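Long-range contact in iota-carrageenase (Alteromonas sp., PDB 1H80), which hydrolyses the beta-1,4 linkages inside iota-carrageenan, a sulfated galactan of red algal cell walls, with inversion of anomeric configuration: residues A[173-184]-A[198-209]. Sequence-based numbering, arbitrary orientation. Where two conformers were deposited one is given.
Sequences WSRNGIIERIKQ and GADNILFRNLHS
Trp-173, Arg-175 and Asp-200 form a polar cluster where these two neighbouring turns of a right-handed parallel beta-helix meet. Trp-173 NE1 donates to Asp-200 OD2 at 2.7 Å, nearly straight (172°) and in the indole plane. The same oxygen takes a salt bridge from Arg-175 NH1 at 2.9 Å, while Asp-200 CB lies over one guanidinium face. Asp-200 OD1 makes a salt bridge to Arg-233 of the next turn.

A second salt bridge across the contact joins Arg-205 NH2 to Glu-180 OE1 at 2.6 Å, in the guanidinium plane. Water 2 also donates to this OE1, and Arg-205 NH1 has a further salt bridge, to Asp-8. At the corner, Asn-201 ND2 donates to Asn-176 OD1 at 2.9 Å, with the amide planes 77° apart.

Trp-173 CG sits between its backbone N and carbonyl carbon (chi1 56°), which lays the five-membered ring against Gly-198 CA in a CH-pi contact. Lys-183 CE makes another over the centre of the His-208 ring. With an alanine at Trp-173, Gly-198 CA would probably lose its cover and Asp-200 OD2 its straight N-H partner.

Backbone bonds run in parallel register, such as Ile-179 N to Leu-203 O at 2.9 Å. The axes of the short strands 177-180 and 202-205 come within 4.7 Å.

On the inward face the middle of the contact is apolar. Ile-179 CD1 meets Phe-204 CE1 at 3.6 Å, and Leu-207 CD2 packs on Ile-182 CB.

Apolar side chains thus pack mostly inside the helix. The salt bridges lie on the outer face, which also carries Ile-178 and Leu-203. The Trp-173 N-H, Arg-175 and Arg-233 would tend to keep Asp-200 ionised.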
ATOM      1  N   TRP A 173       1.968 -16.943   1.837  1.00 13.21           N
ATOM      2  CA  TRP A 173       1.396 -15.671   1.432  1.00 12.70           C
ATOM      3  C   TRP A 173       0.401 -15.895   0.315  1.00 13.08           C
ATOM      4  O   TRP A 173       0.227 -17.021  -0.142  1.00 14.96           O
ATOM      5  CB  TRP A 173       2.496 -14.692   1.019  1.00 13.08           C
ATOM      6  CG  TRP A 173       3.392 -15.184  -0.059  1.00 12.82           C
ATOM      7  CD1 TRP A 173       3.184 -15.089  -1.400  1.00 13.03           C
ATOM      8  CD2 TRP A 173       4.637 -15.866   0.110  1.00 12.88           C
ATOM      9  NE1 TRP A 173       4.224 -15.669  -2.082  1.00 13.07           N
ATOM     10  CE2 TRP A 173       5.132 -16.156  -1.179  1.00 13.37           C
ATOM     11  CE3 TRP A 173       5.384 -16.263   1.227  1.00 13.24           C
ATOM     12  CZ2 TRP A 173       6.342 -16.825  -1.384  1.00 13.49           C
ATOM     13  CZ3 TRP A 173       6.588 -16.929   1.022  1.00 13.36           C
ATOM     14  CH2 TRP A 173       7.051 -17.202  -0.271  1.00 12.62           C
ATOM     15  N   SER A 174      -0.247 -14.827  -0.126  1.00 13.26           N
ATOM     16  CA  SER A 174      -1.281 -14.972  -1.138  1.00 13.18           C
ATOM     17  C   SER A 174      -0.843 -15.134  -2.582  1.00 13.30           C
ATOM     18  O   SER A 174       0.241 -14.707  -2.990  1.00 12.55           O
ATOM     19  CB  SER A 174      -2.282 -13.817  -1.028  1.00 15.01           C
ATOM     20  OG  SER A 174      -1.712 -12.585  -1.426  1.00 15.57           O
ATOM     21  N   ARG A 175      -1.718 -15.775  -3.348  1.00 12.47           N
ATOM     22  CA  ARG A 175      -1.487 -16.015  -4.761  1.00 14.24           C
ATOM     23  C   ARG A 175      -2.828 -15.995  -5.467  1.00 13.27           C
ATOM     24  O   ARG A 175      -3.850 -16.360  -4.885  1.00 13.28           O
ATOM     25  CB  ARG A 175      -0.884 -17.397  -5.000  1.00 17.36           C
ATOM     26  CG  ARG A 175       0.163 -17.843  -4.023  1.00 21.74           C
ATOM     27  CD  ARG A 175       0.496 -19.302  -4.310  1.00 24.67           C
ATOM     28  NE  ARG A 175       1.176 -19.478  -5.589  1.00 26.63           N
ATOM     29  CZ  ARG A 175       2.448 -19.157  -5.820  1.00 28.17           C
ATOM     30  NH1 ARG A 175       3.198 -18.639  -4.857  1.00 29.28           N
ATOM     31  NH2 ARG A 175       2.974 -19.354  -7.021  1.00 28.04           N
ATOM     32  N   ASN A 176      -2.808 -15.569  -6.722  1.00 12.04           N
ATOM     33  CA  ASN A 176      -3.998 -15.554  -7.560  1.00 11.69           C
ATOM     34  C   ASN A 176      -5.137 -14.746  -6.972  1.00 11.01           C
ATOM     35  O   ASN A 176      -6.068 -15.282  -6.371  1.00 11.78           O
ATOM     36  CB  ASN A 176      -4.450 -16.995  -7.816  1.00 12.80           C
ATOM     37  CG  ASN A 176      -3.308 -17.890  -8.253  1.00 14.77           C
ATOM     38  OD1 ASN A 176      -2.410 -17.459  -8.974  1.00 14.66           O
ATOM     39  ND2 ASN A 176      -3.341 -19.146  -7.825  1.00 16.17           N
ATOM     40  N   GLY A 177      -5.058 -13.440  -7.155  1.00 10.03           N
ATOM     41  CA  GLY A 177      -6.099 -12.592  -6.622  1.00 10.23           C
ATOM     42  C   GLY A 177      -6.205 -11.283  -7.359  1.00  9.66           C
ATOM     43  O   GLY A 177      -5.332 -10.912  -8.142  1.00 10.43           O
ATOM     44  N   ILE A 178      -7.314 -10.600  -7.118  1.00  9.78           N
ATOM     45  CA  ILE A 178      -7.571  -9.303  -7.712  1.00  9.39           C
ATOM     46  C   ILE A 178      -7.992  -8.375  -6.586  1.00 10.18           C
ATOM     47  O   ILE A 178      -8.879  -8.705  -5.804  1.00 10.47           O
ATOM     48  CB  ILE A 178      -8.722  -9.358  -8.739  1.00  8.95           C
ATOM     49  CG1 ILE A 178      -8.367 -10.326  -9.866  1.00 10.57           C
ATOM     50  CG2 ILE A 178      -8.998  -7.960  -9.285  1.00 10.81           C
ATOM     51  CD1 ILE A 178      -9.438 -10.435 -10.945  1.00 11.23           C
ATOM     52  N   ILE A 179      -7.327  -7.233  -6.493  1.00  9.38           N
ATOM     53  CA  ILE A 179      -7.661  -6.225  -5.487  1.00 10.27           C
ATOM     54  C   ILE A 179      -7.946  -5.004  -6.342  1.00 10.84           C
ATOM     55  O   ILE A 179      -7.051  -4.473  -7.001  1.00 11.30           O
ATOM     56  CB  ILE A 179      -6.483  -5.991  -4.539  1.00 11.12           C
ATOM     57  CG1 ILE A 179      -6.232  -7.271  -3.743  1.00 12.85           C
ATOM     58  CG2 ILE A 179      -6.786  -4.818  -3.610  1.00 12.63           C
ATOM     59  CD1 ILE A 179      -4.988  -7.240  -2.887  1.00 12.64           C
ATOM     60  N   GLU A 180      -9.197  -4.558  -6.344  1.00 11.03           N
ATOM     61  CA  GLU A 180      -9.561  -3.463  -7.230  1.00 11.38           C
ATOM     62  C   GLU A 180     -10.654  -2.534  -6.768  1.00 11.97           C
ATOM     63  O   GLU A 180     -11.388  -2.826  -5.831  1.00 11.85           O
ATOM     64  CB  GLU A 180     -10.034  -4.044  -8.559  1.00 13.32           C
ATOM     65  CG  GLU A 180     -11.214  -5.004  -8.355  1.00 16.31           C
ATOM     66  CD  GLU A 180     -12.042  -5.243  -9.603  1.00 20.17           C
ATOM     67  OE1 GLU A 180     -11.467  -5.321 -10.703  1.00 22.74           O
ATOM     68  OE2 GLU A 180     -13.279  -5.375  -9.473  0.75 21.57           O
ATOM     69  N   ARG A 181     -10.758  -1.407  -7.464  1.00 11.71           N
ATOM     70  CA  ARG A 181     -11.780  -0.404  -7.201  1.00 12.15           C
ATOM     71  C   ARG A 181     -11.866   0.026  -5.749  1.00 11.94           C
ATOM     72  O   ARG A 181     -12.891  -0.162  -5.092  1.00 11.52           O
ATOM     73  CB  ARG A 181     -13.140  -0.928  -7.663  1.00 13.65           C
ATOM     74  CG  ARG A 181     -13.178  -1.298  -9.134  0.50 16.37           C
ATOM     75  CD  ARG A 181     -14.531  -1.857  -9.518  0.50 19.80           C
ATOM     76  NE  ARG A 181     -15.590  -0.866  -9.359  0.50 22.70           N
ATOM     77  CZ  ARG A 181     -16.887  -1.148  -9.405  0.50 24.74           C
ATOM     78  NH1 ARG A 181     -17.290  -2.396  -9.601  0.50 25.00           N
ATOM     79  NH2 ARG A 181     -17.783  -0.181  -9.258  0.50 25.06           N
ATOM     80  N   ILE A 182     -10.788   0.616  -5.254  1.00 11.39           N
ATOM     81  CA  ILE A 182     -10.759   1.085  -3.885  1.00 12.36           C
ATOM     82  C   ILE A 182     -10.198   2.492  -3.873  1.00 11.74           C
ATOM     83  O   ILE A 182      -9.258   2.807  -4.599  1.00 12.29           O
ATOM     84  CB  ILE A 182      -9.890   0.178  -2.991  1.00 12.69           C
ATOM     85  CG1 ILE A 182     -10.448  -1.249  -3.004  1.00 13.65           C
ATOM     86  CG2 ILE A 182      -9.885   0.714  -1.561  1.00 13.12           C
ATOM     87  CD1 ILE A 182      -9.555  -2.262  -2.313  1.00 15.29           C
ATOM     88  N   LYS A 183     -10.811   3.345  -3.064  1.00 12.23           N
ATOM     89  CA  LYS A 183     -10.371   4.721  -2.922  1.00 12.94           C
ATOM     90  C   LYS A 183     -10.143   4.932  -1.442  1.00 12.80           C
ATOM     91  O   LYS A 183     -10.984   4.558  -0.627  1.00 13.68           O
ATOM     92  CB  LYS A 183     -11.451   5.689  -3.418  1.00 14.74           C
ATOM     93  CG  LYS A 183     -11.233   7.149  -3.015  1.00 17.98           C
ATOM     94  CD  LYS A 183      -9.940   7.711  -3.580  1.00 19.29           C
ATOM     95  CE  LYS A 183      -9.678   9.124  -3.072  1.00 20.62           C
ATOM     96  NZ  LYS A 183     -10.774  10.063  -3.461  1.00 22.85           N
ATOM     97  N   GLN A 184      -8.997   5.504  -1.093  1.00 12.59           N
ATOM     98  CA  GLN A 184      -8.692   5.782   0.300  1.00 13.29           C
ATOM     99  C   GLN A 184      -8.509   7.277   0.479  1.00 14.00           C
ATOM    100  O   GLN A 184      -7.760   7.913  -0.263  1.00 14.37           O
ATOM    101  CB  GLN A 184      -7.418   5.061   0.739  1.00 14.30           C
ATOM    102  CG  GLN A 184      -7.086   5.276   2.211  1.00 14.64           C
ATOM    103  CD  GLN A 184      -6.046   4.302   2.721  1.00 16.76           C
ATOM    104  OE1 GLN A 184      -5.953   3.176   2.237  1.00 18.21           O
ATOM    105  NE2 GLN A 184      -5.274   4.718   3.717  1.00 15.96           N
ATOM    106  N   GLY A 198       4.492 -10.290   0.494  1.00 14.09           N
ATOM    107  CA  GLY A 198       4.623 -11.561  -0.191  1.00 13.12           C
ATOM    108  C   GLY A 198       3.417 -11.709  -1.092  1.00 12.99           C
ATOM    109  O   GLY A 198       2.282 -11.537  -0.643  1.00 12.89           O
ATOM    110  N   ALA A 199       3.647 -12.015  -2.361  1.00 12.89           N
ATOM    111  CA  ALA A 199       2.539 -12.159  -3.292  1.00 12.93           C
ATOM    112  C   ALA A 199       2.972 -12.759  -4.615  1.00 13.79           C
ATOM    113  O   ALA A 199       4.079 -12.520  -5.092  1.00 14.37           O
ATOM    114  CB  ALA A 199       1.888 -10.798  -3.532  1.00 14.28           C
ATOM    115  N   ASP A 200       2.080 -13.545  -5.202  1.00 13.52           N
ATOM    116  CA  ASP A 200       2.335 -14.163  -6.490  1.00 13.78           C
ATOM    117  C   ASP A 200       1.070 -14.080  -7.322  1.00 13.01           C
ATOM    118  O   ASP A 200      -0.005 -14.452  -6.860  1.00 13.93           O
ATOM    119  CB  ASP A 200       2.728 -15.631  -6.321  1.00 15.50           C
ATOM    120  CG  ASP A 200       4.177 -15.808  -5.926  1.00 18.19           C
ATOM    121  OD1 ASP A 200       5.056 -15.692  -6.809  1.00 20.11           O
ATOM    122  OD2 ASP A 200       4.438 -16.056  -4.733  1.00 20.39           O
ATOM    123  N   ASN A 201       1.204 -13.563  -8.536  1.00 12.91           N
ATOM    124  CA  ASN A 201       0.090 -13.458  -9.463  1.00 12.24           C
ATOM    125  C   ASN A 201      -1.111 -12.709  -8.898  1.00 11.84           C
ATOM    126  O   ASN A 201      -2.198 -13.269  -8.737  1.00 11.48           O
ATOM    127  CB  ASN A 201      -0.334 -14.855  -9.912  1.00 13.55           C
ATOM    128  CG  ASN A 201      -1.192 -14.827 -11.150  1.00 14.45           C
ATOM    129  OD1 ASN A 201      -0.888 -14.115 -12.106  1.00 15.21           O
ATOM    130  ND2 ASN A 201      -2.265 -15.612 -11.151  1.00 14.53           N
ATOM    131  N   ILE A 202      -0.899 -11.436  -8.598  1.00 11.58           N
ATOM    132  CA  ILE A 202      -1.958 -10.589  -8.075  1.00 11.64           C
ATOM    133  C   ILE A 202      -2.162  -9.443  -9.054  1.00 11.83           C
ATOM    134  O   ILE A 202      -1.200  -8.934  -9.637  1.00 12.01           O
ATOM    135  CB  ILE A 202      -1.584  -9.983  -6.702  1.00 11.46           C
ATOM    136  CG1 ILE A 202      -1.180 -11.089  -5.721  1.00 13.35           C
ATOM    137  CG2 ILE A 202      -2.750  -9.162  -6.162  1.00 12.38           C
ATOM    138  CD1 ILE A 202      -2.275 -12.092  -5.413  1.00 13.60           C
ATOM    139  N   LEU A 203      -3.417  -9.064  -9.256  1.00 11.11           N
ATOM    140  CA  LEU A 203      -3.753  -7.951 -10.129  1.00 11.23           C
ATOM    141  C   LEU A 203      -4.306  -6.840  -9.250  1.00 11.03           C
ATOM    142  O   LEU A 203      -5.252  -7.057  -8.495  1.00 11.77           O
ATOM    143  CB  LEU A 203      -4.808  -8.359 -11.165  1.00 11.40           C
ATOM    144  CG  LEU A 203      -5.441  -7.192 -11.937  1.00 11.63           C
ATOM    145  CD1 LEU A 203      -4.383  -6.467 -12.756  1.00 11.81           C
ATOM    146  CD2 LEU A 203      -6.546  -7.717 -12.841  1.00 13.31           C
ATOM    147  N   PHE A 204      -3.681  -5.667  -9.325  1.00 11.15           N
ATOM    148  CA  PHE A 204      -4.106  -4.484  -8.573  1.00 11.06           C
ATOM    149  C   PHE A 204      -4.676  -3.551  -9.630  1.00 11.10           C
ATOM    150  O   PHE A 204      -3.990  -3.201 -10.591  1.00 12.56           O
ATOM    151  CB  PHE A 204      -2.906  -3.827  -7.890  1.00 11.21           C
ATOM    152  CG  PHE A 204      -2.295  -4.667  -6.809  1.00 10.69           C
ATOM    153  CD1 PHE A 204      -2.876  -4.721  -5.546  1.00 11.91           C
ATOM    154  CD2 PHE A 204      -1.147  -5.410  -7.050  1.00 11.86           C
ATOM    155  CE1 PHE A 204      -2.322  -5.502  -4.537  1.00 11.95           C
ATOM    156  CE2 PHE A 204      -0.580  -6.198  -6.045  1.00 11.76           C
ATOM    157  CZ  PHE A 204      -1.170  -6.243  -4.786  1.00 12.62           C
ATOM    158  N   ARG A 205      -5.925  -3.139  -9.467  1.00 11.85           N
ATOM    159  CA  ARG A 205      -6.540  -2.298 -10.486  1.00 12.13           C
ATOM    160  C   ARG A 205      -7.492  -1.239  -9.948  1.00 12.50           C
ATOM    161  O   ARG A 205      -8.268  -1.495  -9.036  1.00 12.43           O
ATOM    162  CB  ARG A 205      -7.273  -3.208 -11.480  1.00 14.48           C
ATOM    163  CG  ARG A 205      -8.026  -2.513 -12.601  1.00 16.99           C
ATOM    164  CD  ARG A 205      -8.544  -3.554 -13.602  1.00 19.15           C
ATOM    165  NE  ARG A 205      -9.447  -4.524 -12.985  1.00 19.75           N
ATOM    166  CZ  ARG A 205      -9.760  -5.703 -13.522  1.00 20.20           C
ATOM    167  NH1 ARG A 205      -9.239  -6.063 -14.685  1.00 21.11           N
ATOM    168  NH2 ARG A 205     -10.601  -6.517 -12.902  1.00 20.30           N
ATOM    169  N   ASN A 206      -7.415  -0.046 -10.533  1.00 12.13           N
ATOM    170  CA  ASN A 206      -8.273   1.067 -10.148  1.00 13.00           C
ATOM    171  C   ASN A 206      -8.191   1.321  -8.652  1.00 12.85           C
ATOM    172  O   ASN A 206      -9.167   1.157  -7.916  1.00 12.72           O
ATOM    173  CB  ASN A 206      -9.721   0.781 -10.552  1.00 14.06           C
ATOM    174  CG  ASN A 206     -10.593   2.017 -10.492  1.00 16.29           C
ATOM    175  OD1 ASN A 206     -10.169   3.067 -10.008  1.00 17.68           O
ATOM    176  ND2 ASN A 206     -11.823   1.899 -10.982  1.00 18.78           N
ATOM    177  N   LEU A 207      -7.004   1.722  -8.216  1.00 12.71           N
ATOM    178  CA  LEU A 207      -6.745   2.013  -6.812  1.00 12.24           C
ATOM    179  C   LEU A 207      -6.310   3.464  -6.724  1.00 13.50           C
ATOM    180  O   LEU A 207      -5.522   3.928  -7.544  1.00 14.49           O
ATOM    181  CB  LEU A 207      -5.638   1.100  -6.291  1.00 12.59           C
ATOM    182  CG  LEU A 207      -5.916  -0.397  -6.424  1.00 12.99           C
ATOM    183  CD1 LEU A 207      -4.703  -1.175  -5.928  1.00 13.78           C
ATOM    184  CD2 LEU A 207      -7.164  -0.777  -5.628  1.00 12.70           C
ATOM    185  N   HIS A 208      -6.832   4.183  -5.738  1.00 13.01           N
ATOM    186  CA  HIS A 208      -6.498   5.590  -5.580  1.00 14.17           C
ATOM    187  C   HIS A 208      -6.349   5.902  -4.100  1.00 13.88           C
ATOM    188  O   HIS A 208      -7.229   5.589  -3.303  1.00 14.45           O
ATOM    189  CB  HIS A 208      -7.615   6.438  -6.195  1.00 15.33           C
ATOM    190  CG  HIS A 208      -7.403   7.916  -6.084  1.00 17.68           C
ATOM    191  ND1 HIS A 208      -8.327   8.830  -6.541  1.00 19.74           N
ATOM    192  CD2 HIS A 208      -6.376   8.641  -5.578  1.00 19.60           C
ATOM    193  CE1 HIS A 208      -7.881  10.054  -6.320  1.00 20.23           C
ATOM    194  NE2 HIS A 208      -6.699   9.967  -5.736  1.00 20.13           N
ATOM    195  N   SER A 209      -5.220   6.494  -3.733  1.00 13.99           N
ATOM    196  CA  SER A 209      -4.997   6.863  -2.346  1.00 14.54           C
ATOM    197  C   SER A 209      -4.686   8.345  -2.252  1.00 15.07           C
ATOM    198  O   SER A 209      -3.887   8.867  -3.028  1.00 15.41           O
ATOM    199  CB  SER A 209      -3.838   6.064  -1.741  1.00 15.73           C
ATOM    200  OG  SER A 209      -3.607   6.467  -0.400  1.00 17.85           O
TER
HETATM  201  O   HOH W   1      -0.010 -12.142   0.714  1.00 15.42           O
HETATM  202  O   HOH W   2     -11.514  -2.970 -11.739  1.00 43.41           O
HETATM  203  O   HOH W   3     -10.379   3.809  -7.131  1.00 19.09           O